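Local coordinates for protein L-Ala-D/L-Glu epimerase, a muconate lactonizing enzyme (Klebsiella pneumoniae subsp. pneumoniae MGH 78578, PDB 3FCP) that is an enzyme of the enolase superfamily, built from an N-terminal enolase-type domain and a TIM-barrel-like C-terminal domain that holds a magnesium ion, at residues A[174-179]-A[209-214]; A[204-209]-A[230-235]; A[234-239]-A[245-250]; A[261-266]-A[294-299]. All blocks are in the same frame, centred on the assembly; numbering follows the deposited sequence.

Contact 1: residues A[174-179]-A[209-214]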
loop_
_atom_site.group_PDB
_atom_site.type_symbol
_atom_site.label_atom_id
_atom_site.label_comp_id
_atom_site.label_asym_id
_atom_site.label_seq_id
_atom_site.Cartn_x
_atom_site.Cartn_y
_atom_site.Cartn_z
ATOM N N ARG A 174 5.942 -35.847 8.079
ATOM C CA ARG A 174 5.216 -36.786 7.235
ATOM C C ARG A 174 4.328 -36.051 6.236
ATOM O O ARG A 174 4.295 -34.822 6.215
ATOM C CB ARG A 174 4.362 -37.711 8.104
ATOM C CG ARG A 174 5.166 -38.576 9.062
ATOM C CD ARG A 174 4.260 -39.515 9.837
ATOM N NE ARG A 174 5.008 -40.461 10.661
ATOM C CZ ARG A 174 5.725 -40.129 11.731
ATOM N NH1 ARG A 174 5.800 -38.862 12.123
ATOM N NH2 ARG A 174 6.368 -41.068 12.412
ATOM N N GLU A 175 3.622 -36.807 5.396
ATOM C CA GLU A 175 2.727 -36.210 4.411
ATOM C C GLU A 175 1.655 -35.443 5.176
ATOM O O GLU A 175 1.296 -35.823 6.290
ATOM C CB GLU A 175 2.081 -37.295 3.544
ATOM C CG GLU A 175 3.067 -38.079 2.694
ATOM C CD GLU A 175 3.733 -37.221 1.633
ATOM O OE1 GLU A 175 4.648 -37.723 0.945
ATOM O OE2 GLU A 175 3.341 -36.043 1.480
ATOM N N LEU A 176 1.147 -34.368 4.580
ATOM C CA LEU A 176 0.133 -33.550 5.237
ATOM C C LEU A 176 -1.054 -34.354 5.760
ATOM O O LEU A 176 -1.441 -34.218 6.923
ATOM C CB LEU A 176 -0.367 -32.454 4.287
ATOM C CG LEU A 176 -1.416 -31.488 4.860
ATOM C CD1 LEU A 176 -0.887 -30.827 6.135
ATOM C CD2 LEU A 176 -1.763 -30.437 3.817
ATOM N N ALA A 177 -1.632 -35.188 4.900
ATOM C CA ALA A 177 -2.782 -35.995 5.281
ATOM C C ALA A 177 -2.487 -36.810 6.532
ATOM O O ALA A 177 -3.314 -36.883 7.440
ATOM C CB ALA A 177 -3.186 -36.925 4.124
ATOM N N THR A 178 -1.305 -37.414 6.586
ATOM C CA THR A 178 -0.948 -38.220 7.742
ATOM C C THR A 178 -0.788 -37.358 8.993
ATOM O O THR A 178 -1.323 -37.700 10.049
ATOM C CB THR A 178 0.341 -39.043 7.492
ATOM O OG1 THR A 178 1.474 -38.171 7.422
ATOM C CG2 THR A 178 0.231 -39.802 6.189
ATOM N N ASP A 179 -0.070 -36.239 8.885
ATOM C CA ASP A 179 0.108 -35.366 10.043
ATOM C C ASP A 179 -1.217 -34.798 10.542
ATOM O O ASP A 179 -1.399 -34.624 11.746
ATOM C CB ASP A 179 1.071 -34.207 9.737
ATOM C CG ASP A 179 2.535 -34.594 9.909
ATOM O OD1 ASP A 179 2.830 -35.459 10.762
ATOM O OD2 ASP A 179 3.397 -34.023 9.207
ATOM N N GLY A 209 1.031 -25.163 3.635
ATOM C CA GLY A 209 0.756 -24.416 4.850
ATOM C C GLY A 209 -0.650 -23.844 4.913
ATOM O O GLY A 209 -1.304 -23.903 5.962
ATOM N N ALA A 210 -1.119 -23.281 3.801
ATOM C CA ALA A 210 -2.463 -22.713 3.759
ATOM C C ALA A 210 -3.487 -23.812 4.037
ATOM O O ALA A 210 -4.373 -23.656 4.878
ATOM C CB ALA A 210 -2.729 -22.078 2.396
ATOM N N LYS A 211 -3.356 -24.927 3.329
ATOM C CA LYS A 211 -4.279 -26.044 3.507
ATOM C C LYS A 211 -4.168 -26.628 4.917
ATOM O O LYS A 211 -5.176 -26.829 5.599
ATOM C CB LYS A 211 -3.982 -27.134 2.470
ATOM C CG LYS A 211 -4.933 -28.318 2.535
ATOM C CD LYS A 211 -4.563 -29.386 1.511
ATOM C CE LYS A 211 -5.512 -30.573 1.598
ATOM N NZ LYS A 211 -5.096 -31.674 0.683
ATOM N N GLY A 212 -2.936 -26.893 5.347
ATOM C CA GLY A 212 -2.715 -27.456 6.667
ATOM C C GLY A 212 -3.221 -26.554 7.781
ATOM O O GLY A 212 -3.934 -27.000 8.679
ATOM N N CYS A 213 -2.865 -25.277 7.728
ATOM C CA CYS A 213 -3.311 -24.353 8.766
ATOM C C CYS A 213 -4.830 -24.210 8.839
ATOM O O CYS A 213 -5.385 -24.093 9.931
ATOM C CB CYS A 213 -2.659 -22.979 8.577
ATOM S SG CYS A 213 -0.913 -22.957 9.069
ATOM N N ARG A 214 -5.503 -24.207 7.690
ATOM C CA ARG A 214 -6.966 -24.098 7.694
ATOM C C ARG A 214 -7.571 -25.304 8.409
ATOM O O ARG A 214 -8.479 -25.163 9.224
ATOM C CB ARG A 214 -7.524 -24.014 6.263
ATOM C CG ARG A 214 -7.484 -22.618 5.649
ATOM C CD ARG A 214 -8.297 -22.562 4.358
ATOM N NE ARG A 214 -7.691 -23.367 3.297
ATOM C CZ ARG A 214 -6.810 -22.903 2.418
ATOM N NH1 ARG A 214 -6.432 -21.628 2.464
ATOM N NH2 ARG A 214 -6.291 -23.717 1.502
#
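Leu176 reaches across to helix 206-218 with its two methyls spread over neighbouring residues. CD1 comes down over the backbone of Gly212, 3.9 Å from Gly212 CA, while CD2 lies against the aliphatic part of Lys211, 3.8 Å from Lys211 CD. The fork is set by the leucine torsions: CG is anti to the backbone N (chi1 -178°), which carries both branches off the first turn of helix 176-189 and out to the next helix. Lys211 is stretched out along its whole length, and the leucine meets it at a slant, on its CG and CD methylenes rather than at the amino group. Because Gly212 has no side chain, the methyl can settle directly on the helix backbone, and the CA atoms of Leu176 and Gly212 are 6.9 Å apart. Trp204 packs on Leu176 as well. Behind the leucine, the start of its helix is tied down: Glu175 sits at the N-cap position, and its carbonyl O accepts both Asp179 N at 3.0 Å and Thr178 OG1 at 2.6 Å, the hydroxyl tilted 16° from the carbonyl plane. Lys211 is exposed and Gly212 buried, so the contact runs from the surface inward. Such packing of one outer helix on the next, here 176-189 on 206-218, belongs to the helical layer surrounding a TIM-barrel-type domain.

Contact 2: residues A[204-209]-A[230-235]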
loop_
_atom_site.group_PDB
_atom_site.type_symbol
_atom_site.label_atom_id
_atom_site.label_comp_id
_atom_site.label_asym_id
_atom_site.label_seq_id
_atom_site.Cartn_x
_atom_site.Cartn_y
_atom_site.Cartn_z
ATOM N N TRP A 204 6.506 -26.757 6.147
ATOM C CA TRP A 204 5.597 -26.567 5.024
ATOM C C TRP A 204 5.855 -25.460 4.025
ATOM O O TRP A 204 6.267 -24.357 4.375
ATOM C CB TRP A 204 4.160 -26.399 5.522
ATOM C CG TRP A 204 3.597 -27.590 6.235
ATOM C CD1 TRP A 204 4.005 -28.890 6.124
ATOM C CD2 TRP A 204 2.476 -27.596 7.123
ATOM N NE1 TRP A 204 3.205 -29.707 6.889
ATOM C CE2 TRP A 204 2.259 -28.939 7.514
ATOM C CE3 TRP A 204 1.631 -26.597 7.627
ATOM C CZ2 TRP A 204 1.229 -29.307 8.383
ATOM C CZ3 TRP A 204 0.608 -26.962 8.489
ATOM C CH2 TRP A 204 0.417 -28.308 8.859
ATOM N N ASP A 205 5.580 -25.779 2.767
ATOM C CA ASP A 205 5.686 -24.819 1.685
ATOM C C ASP A 205 4.406 -23.997 1.856
ATOM O O ASP A 205 3.507 -24.398 2.601
ATOM C CB ASP A 205 5.655 -25.534 0.335
ATOM C CG ASP A 205 4.426 -26.415 0.180
ATOM O OD1 ASP A 205 4.449 -27.556 0.682
ATOM O OD2 ASP A 205 3.432 -25.963 -0.424
ATOM N N ALA A 206 4.316 -22.872 1.156
ATOM C CA ALA A 206 3.159 -21.982 1.244
ATOM C C ALA A 206 1.800 -22.626 0.958
ATOM O O ALA A 206 0.824 -22.371 1.667
ATOM C CB ALA A 206 3.365 -20.784 0.319
ATOM N N ALA A 207 1.729 -23.450 -0.081
ATOM C CA ALA A 207 0.473 -24.107 -0.449
ATOM C C ALA A 207 0.047 -25.142 0.601
ATOM O O ALA A 207 -1.114 -25.194 1.010
ATOM C CB ALA A 207 0.616 -24.768 -1.833
ATOM N N THR A 208 0.995 -25.962 1.037
ATOM C CA THR A 208 0.723 -26.973 2.048
ATOM C C THR A 208 0.350 -26.269 3.352
ATOM O O THR A 208 -0.532 -26.710 4.081
ATOM C CB THR A 208 1.969 -27.854 2.279
ATOM O OG1 THR A 208 2.295 -28.535 1.058
ATOM C CG2 THR A 208 1.720 -28.873 3.393
ATOM N N GLY A 209 1.031 -25.163 3.635
ATOM C CA GLY A 209 0.756 -24.416 4.850
ATOM C C GLY A 209 -0.650 -23.844 4.913
ATOM O O GLY A 209 -1.304 -23.903 5.962
ATOM N N ALA A 230 11.375 -19.703 7.492
ATOM C CA ALA A 230 11.746 -18.360 7.909
ATOM C C ALA A 230 12.249 -17.624 6.664
ATOM O O ALA A 230 12.537 -16.433 6.711
ATOM C CB ALA A 230 12.838 -18.416 8.984
ATOM N N HIS A 231 12.361 -18.353 5.554
ATOM C CA HIS A 231 12.782 -17.776 4.275
ATOM C C HIS A 231 11.554 -17.117 3.646
ATOM O O HIS A 231 11.660 -16.369 2.675
ATOM C CB HIS A 231 13.281 -18.870 3.322
ATOM C CG HIS A 231 14.640 -19.400 3.656
ATOM N ND1 HIS A 231 15.074 -20.641 3.242
ATOM C CD2 HIS A 231 15.669 -18.851 4.345
ATOM C CE1 HIS A 231 16.311 -20.836 3.663
ATOM N NE2 HIS A 231 16.695 -19.764 4.334
ATOM N N ASP A 232 10.383 -17.409 4.204
ATOM C CA ASP A 232 9.144 -16.860 3.679
ATOM C C ASP A 232 8.283 -16.186 4.751
ATOM O O ASP A 232 7.177 -16.645 5.054
ATOM C CB ASP A 232 8.340 -17.972 2.992
ATOM C CG ASP A 232 7.327 -17.439 1.994
ATOM O OD1 ASP A 232 7.120 -16.201 1.941
ATOM O OD2 ASP A 232 6.735 -18.268 1.262
ATOM N N ASN A 233 8.793 -15.103 5.333
ATOM C CA ASN A 233 8.020 -14.363 6.333
ATOM C C ASN A 233 6.767 -13.808 5.657
ATOM O O ASN A 233 5.748 -13.572 6.307
ATOM C CB ASN A 233 8.838 -13.202 6.911
ATOM C CG ASN A 233 9.870 -13.654 7.924
ATOM O OD1 ASN A 233 10.699 -12.859 8.368
ATOM N ND2 ASN A 233 9.824 -14.927 8.306
ATOM N N ALA A 234 6.837 -13.596 4.346
ATOM C CA ALA A 234 5.679 -13.080 3.627
ATOM C C ALA A 234 4.513 -14.055 3.793
ATOM O O ALA A 234 3.379 -13.642 4.038
ATOM C CB ALA A 234 6.010 -12.890 2.146
ATOM N N ALA A 235 4.794 -15.352 3.671
ATOM C CA ALA A 235 3.753 -16.370 3.832
ATOM C C ALA A 235 3.258 -16.403 5.280
ATOM O O ALA A 235 2.054 -16.546 5.530
ATOM C CB ALA A 235 4.290 -17.747 3.435
#
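Ala206 meets both Ala235 and Asp232, and all of this is van der Waals contact. Its methyl faces that of Ala235, with Ala206 CB 4.4 Å from Ala235 CB. Ala206 CB also comes to 4.3 Å from OD2 of Asp232, the residue capping that helix. These are loose approaches between small groups, and they bring the first turns of helices 206-218 and 233-242 together with the CA atoms of Ala206 and Ala235 6.2 Å apart. Within each segment the aspartate at the helix start makes a capping bond. Asp205, the N-cap of the first helix, takes Thr208 N on OD2 at 2.8 Å; the bond is nearly straight (165°) but arrives from above the carboxylate plane. Asp232 caps the second helix with a more bent bond, OD1 accepting Ala235 N at 3.0 Å from well above the carboxylate plane (67°). One aromatic contact is also internal: Thr208 CG2 lies 3.5 Å above one face of the Trp204 ring, toward its rim. Around the pair, Thr268 of the second subunit packs on Ala206, and Tyr257 of the third subunit stacks on His231. The N-terminal end of each helix, with its exposed N-H groups, would be expected to favour the negative charge of its aspartate, while between the segments the Ala206 methyl makes only loose contacts, with a methyl and a carboxylate oxygen.

Contact 3: residues A[234-239]-A[245-250]. With MG (magnesium ion), chain I.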
loop_
_atom_site.group_PDB
_atom_site.type_symbol
_atom_site.label_atom_id
_atom_site.label_comp_id
_atom_site.label_asym_id
_atom_site.label_seq_id
_atom_site.Cartn_x
_atom_site.Cartn_y
_atom_site.Cartn_z
ATOM N N ALA A 234 6.837 -13.596 4.346
ATOM C CA ALA A 234 5.679 -13.080 3.627
ATOM C C ALA A 234 4.513 -14.055 3.793
ATOM O O ALA A 234 3.379 -13.642 4.038
ATOM C CB ALA A 234 6.010 -12.890 2.146
ATOM N N ALA A 235 4.794 -15.352 3.671
ATOM C CA ALA A 235 3.753 -16.370 3.832
ATOM C C ALA A 235 3.258 -16.403 5.280
ATOM O O ALA A 235 2.054 -16.546 5.530
ATOM C CB ALA A 235 4.290 -17.747 3.435
ATOM N N LEU A 236 4.186 -16.278 6.228
ATOM C CA LEU A 236 3.830 -16.299 7.645
ATOM C C LEU A 236 2.834 -15.173 7.941
ATOM O O LEU A 236 1.830 -15.382 8.615
ATOM C CB LEU A 236 5.075 -16.130 8.526
ATOM C CG LEU A 236 4.814 -16.286 10.030
ATOM C CD1 LEU A 236 4.439 -17.741 10.319
ATOM C CD2 LEU A 236 6.051 -15.904 10.831
ATOM N N VAL A 237 3.117 -13.980 7.432
ATOM C CA VAL A 237 2.233 -12.838 7.637
ATOM C C VAL A 237 0.858 -13.072 7.027
ATOM O O VAL A 237 -0.163 -12.798 7.662
ATOM C CB VAL A 237 2.831 -11.552 7.019
ATOM C CG1 VAL A 237 1.810 -10.420 7.062
ATOM C CG2 VAL A 237 4.102 -11.161 7.783
ATOM N N ARG A 238 0.834 -13.572 5.794
ATOM C CA ARG A 238 -0.424 -13.834 5.102
ATOM C C ARG A 238 -1.254 -14.847 5.894
ATOM O O ARG A 238 -2.455 -14.658 6.103
ATOM C CB ARG A 238 -0.149 -14.363 3.687
ATOM C CG ARG A 238 -1.408 -14.656 2.872
ATOM C CD ARG A 238 -1.074 -15.090 1.438
ATOM N NE ARG A 238 -0.211 -16.267 1.384
ATOM C CZ ARG A 238 1.047 -16.253 0.951
ATOM N NH1 ARG A 238 1.588 -15.119 0.528
ATOM N NH2 ARG A 238 1.767 -17.368 0.958
ATOM N N LEU A 239 -0.607 -15.913 6.342
ATOM C CA LEU A 239 -1.293 -16.933 7.121
ATOM C C LEU A 239 -1.852 -16.338 8.420
ATOM O O LEU A 239 -2.990 -16.612 8.785
ATOM C CB LEU A 239 -0.337 -18.089 7.430
ATOM C CG LEU A 239 0.083 -18.912 6.207
ATOM C CD1 LEU A 239 1.274 -19.785 6.546
ATOM C CD2 LEU A 239 -1.103 -19.758 5.735
ATOM N N THR A 245 -7.073 -19.136 13.675
ATOM C CA THR A 245 -6.515 -19.535 14.951
ATOM C C THR A 245 -5.191 -18.792 15.067
ATOM O O THR A 245 -4.735 -18.187 14.099
ATOM C CB THR A 245 -6.315 -21.059 15.098
ATOM O OG1 THR A 245 -6.131 -21.355 16.487
ATOM C CG2 THR A 245 -5.094 -21.551 14.330
ATOM N N ALA A 246 -4.582 -18.821 16.244
ATOM C CA ALA A 246 -3.329 -18.105 16.463
ATOM C C ALA A 246 -2.081 -18.727 15.837
ATOM O O ALA A 246 -1.926 -19.947 15.802
ATOM C CB ALA A 246 -3.112 -17.912 17.965
ATOM N N ILE A 247 -1.189 -17.861 15.354
ATOM C CA ILE A 247 0.078 -18.269 14.756
ATOM C C ILE A 247 1.213 -17.846 15.698
ATOM O O ILE A 247 1.227 -16.719 16.205
ATOM C CB ILE A 247 0.315 -17.597 13.367
ATOM C CG1 ILE A 247 -0.833 -17.934 12.405
ATOM C CG2 ILE A 247 1.639 -18.065 12.781
ATOM C CD1 ILE A 247 -1.120 -19.425 12.269
ATOM N N LEU A 248 2.153 -18.754 15.925
ATOM C CA LEU A 248 3.300 -18.508 16.793
ATOM C C LEU A 248 4.563 -18.448 15.925
ATOM O O LEU A 248 4.886 -19.405 15.223
ATOM C CB LEU A 248 3.445 -19.655 17.803
ATOM C CG LEU A 248 4.054 -19.452 19.202
ATOM C CD1 LEU A 248 4.987 -20.623 19.497
ATOM C CD2 LEU A 248 4.782 -18.119 19.334
ATOM N N ALA A 249 5.269 -17.326 15.965
ATOM C CA ALA A 249 6.495 -17.196 15.188
ATOM C C ALA A 249 7.686 -17.709 16.006
ATOM O O ALA A 249 7.808 -17.392 17.191
ATOM C CB ALA A 249 6.713 -15.732 14.806
ATOM N N ASP A 250 8.548 -18.513 15.391
ATOM C CA ASP A 250 9.735 -19.007 16.092
ATOM C C ASP A 250 10.974 -18.567 15.321
ATOM O O ASP A 250 11.493 -17.478 15.564
ATOM C CB ASP A 250 9.717 -20.542 16.252
ATOM C CG ASP A 250 10.910 -21.066 17.070
ATOM O OD1 ASP A 250 11.684 -20.239 17.612
ATOM O OD2 ASP A 250 11.079 -22.304 17.177
HETATM MG MG MG I . 11.464 -24.067 15.732
HETATM O O HOH W 1 8.974 -23.789 15.620
HETATM O O HOH W 2 10.551 -26.045 16.816
HETATM O O HOH W 3 13.366 -24.926 17.256
#
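Leu236 carries most of the meeting between helix 233-242 and strand 246-249. Its CB leaves the helix at a slant to the strand, and the chain then turns in: CG stands anti to the backbone N (chi1 -174°), bringing the branched end closer than the start. From CG the two methyls part. CD1 goes to Ile247 and lies 3.7 Å from Ile247 CG2, the two side chains sliding past each other in opposite directions. CD2 goes to the residue two further along and sits 4.0 Å from Ala249 CB, with Leu262 of helix 256-264 packing on both Leu236 and Ala249. One helical turn on, the backbone joins in, Leu239 C coming to 4.4 Å from Ile247 CG1. Helix and strand are here the second and third elements of a beta-alpha-beta unit, strand 223-225, helix 233-242, strand 246-249, the repeating step of a TIM barrel; the segment axes pass 9.6 Å apart and run close to antiparallel, at 154°. Ile247 and Ala249 belong to the side of the strand that meets the helix, whereas Leu248 points away from it. Just past the strand, Asp250 turns to the metal, its OD2 binding the magnesium ion at 2.3 Å. Three waters also bind the ion, and Asn201 and Glu251 complete the site. The aspartate has further partners: OD1 forms a salt bridge with Lys277 NZ, OD2 accepts from Lys274 NZ, and the backbone N of Asp250 donates to Gln226 OE1.

Contact 4: residues A[261-266]-A[294-299]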
loop_
_atom_site.group_PDB
_atom_site.type_symbol
_atom_site.label_atom_id
_atom_site.label_comp_id
_atom_site.label_asym_id
_atom_site.label_seq_id
_atom_site.Cartn_x
_atom_site.Cartn_y
_atom_site.Cartn_z
ATOM N N GLN A 261 10.411 -5.715 12.685
ATOM C CA GLN A 261 10.189 -5.899 11.251
ATOM C C GLN A 261 8.948 -6.745 10.938
ATOM O O GLN A 261 8.115 -6.357 10.116
ATOM C CB GLN A 261 11.433 -6.530 10.618
ATOM C CG GLN A 261 12.627 -5.590 10.548
ATOM C CD GLN A 261 13.933 -6.313 10.235
ATOM O OE1 GLN A 261 13.945 -7.299 9.489
ATOM N NE2 GLN A 261 15.040 -5.817 10.791
ATOM N N LEU A 262 8.823 -7.895 11.586
ATOM C CA LEU A 262 7.675 -8.775 11.353
ATOM C C LEU A 262 6.352 -8.088 11.712
ATOM O O LEU A 262 5.382 -8.150 10.958
ATOM C CB LEU A 262 7.810 -10.054 12.180
ATOM C CG LEU A 262 7.663 -11.424 11.512
ATOM C CD1 LEU A 262 7.252 -12.431 12.585
ATOM C CD2 LEU A 262 6.635 -11.398 10.391
ATOM N N ALA A 263 6.314 -7.444 12.873
ATOM C CA ALA A 263 5.111 -6.750 13.325
ATOM C C ALA A 263 4.710 -5.637 12.340
ATOM O O ALA A 263 3.544 -5.501 11.967
ATOM C CB ALA A 263 5.349 -6.166 14.723
ATOM N N GLN A 264 5.693 -4.850 11.919
ATOM C CA GLN A 264 5.466 -3.745 10.992
ATOM C C GLN A 264 4.900 -4.285 9.676
ATOM O O GLN A 264 4.079 -3.644 9.021
ATOM C CB GLN A 264 6.802 -3.012 10.762
ATOM C CG GLN A 264 6.762 -1.830 9.803
ATOM C CD GLN A 264 6.652 -2.249 8.351
ATOM O OE1 GLN A 264 7.469 -3.017 7.851
ATOM N NE2 GLN A 264 5.633 -1.743 7.668
ATOM N N GLN A 265 5.333 -5.485 9.316
ATOM C CA GLN A 265 4.898 -6.137 8.092
ATOM C C GLN A 265 3.428 -6.563 8.166
ATOM O O GLN A 265 2.814 -6.868 7.144
ATOM C CB GLN A 265 5.781 -7.351 7.837
ATOM C CG GLN A 265 5.905 -7.756 6.387
ATOM C CD GLN A 265 6.927 -8.861 6.204
ATOM O OE1 GLN A 265 8.024 -8.805 6.777
ATOM N NE2 GLN A 265 6.581 -9.869 5.403
ATOM N N GLY A 266 2.874 -6.591 9.378
ATOM C CA GLY A 266 1.479 -6.962 9.542
ATOM C C GLY A 266 1.211 -8.282 10.248
ATOM O O GLY A 266 0.062 -8.716 10.340
ATOM N N ALA A 294 3.523 -3.714 19.979
ATOM C CA ALA A 294 2.814 -4.015 18.736
ATOM C C ALA A 294 1.545 -4.863 18.892
ATOM O O ALA A 294 0.883 -5.161 17.897
ATOM C CB ALA A 294 3.763 -4.704 17.763
ATOM N N GLY A 295 1.217 -5.263 20.119
ATOM C CA GLY A 295 0.026 -6.079 20.336
ATOM C C GLY A 295 0.226 -7.562 20.040
ATOM O O GLY A 295 -0.740 -8.297 19.810
ATOM N N ILE A 296 1.480 -8.004 20.042
ATOM C CA ILE A 296 1.824 -9.401 19.777
ATOM C C ILE A 296 2.024 -10.157 21.098
ATOM O O ILE A 296 2.724 -9.684 21.997
ATOM C CB ILE A 296 3.095 -9.458 18.891
ATOM C CG1 ILE A 296 2.723 -9.027 17.461
ATOM C CG2 ILE A 296 3.731 -10.857 18.918
ATOM C CD1 ILE A 296 3.909 -8.685 16.592
ATOM N N GLY A 297 1.378 -11.321 21.211
ATOM C CA GLY A 297 1.463 -12.131 22.420
ATOM C C GLY A 297 2.821 -12.765 22.682
ATOM O O GLY A 297 3.661 -12.854 21.778
ATOM N N LEU A 298 3.023 -13.236 23.911
ATOM C CA LEU A 298 4.295 -13.826 24.315
ATOM C C LEU A 298 4.227 -15.294 24.735
ATOM O O LEU A 298 3.233 -15.750 25.311
ATOM C CB LEU A 298 4.902 -12.995 25.455
ATOM C CG LEU A 298 5.022 -11.483 25.208
ATOM C CD1 LEU A 298 5.577 -10.791 26.457
ATOM C CD2 LEU A 298 5.923 -11.224 24.017
ATOM N N TYR A 299 5.316 -16.009 24.463
ATOM C CA TYR A 299 5.474 -17.434 24.770
ATOM C C TYR A 299 6.926 -17.666 25.211
ATOM O O TYR A 299 7.857 -17.141 24.587
ATOM C CB TYR A 299 5.180 -18.264 23.511
ATOM C CG TYR A 299 5.366 -19.767 23.625
ATOM C CD1 TYR A 299 4.503 -20.548 24.400
ATOM C CD2 TYR A 299 6.338 -20.425 22.861
ATOM C CE1 TYR A 299 4.592 -21.942 24.397
ATOM C CE2 TYR A 299 6.435 -21.815 22.850
ATOM C CZ TYR A 299 5.552 -22.565 23.612
ATOM O OH TYR A 299 5.592 -23.938 23.534
#
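Ala263 presses its methyl onto the end of Ile296, with Ala263 CB only 3.5 Å from Ile296 CD1, tighter than usual carbon-carbon contact. The isoleucine gets there through an extended outer arm: CG1 is anti to its own carbonyl carbon, and chi2 of 165° carries CD1 straight out to helix 256-264, where it also nears Ala263 CA at 4.0 Å. The same alanine methyl touches a second one, Ala263 CB lying 3.7 Å from Ala294 CB. Ala294 and Ile296 flank Gly295, whose positive phi closes helix 283-294 in a Schellman motif and turns the chain into strand 297-300. Gly266 closes off its preceding helix with a Schellman motif as well, with phi 112° and Gly266 N bonded to Ala263 O at 2.9 Å. Tyr271 of strand 270-273 packs on both Ala263 and Ile296, and Tyr260 of the fourth subunit packs on Ala263 and Ala294, so the patch also meets the subunit interface. Chemically, only methyl groups and one helix CA meet across the two segments; the hold comes from close apolar packing, with neither charge nor polar group to direct it.

All four contacts lie in the barrel-like C-terminal domain and follow the chain round it. Contacts 1 and 2 interleave along the sequence, share Gly209 and helix 206-218, and have centres about 12 Å apart; Trp204 of contact 2 touches Gly212 of contact 1. Contact 3 begins where contact 2 ends, sharing Ala234 and Ala235 on helix 233-242, with centres about 9 Å apart. Contact 4 comes last, its centre about 10 Å from that of contact 3, and both reach the same sheet. Contacts 1 and 4 do not touch, their centres standing about 25 Å apart. Contacts 1 and 2 join neighbouring outer helices, while contacts 3 and 4 tie helices to strands or strand approaches; contact 3 supplies Asp250 to the magnesium site.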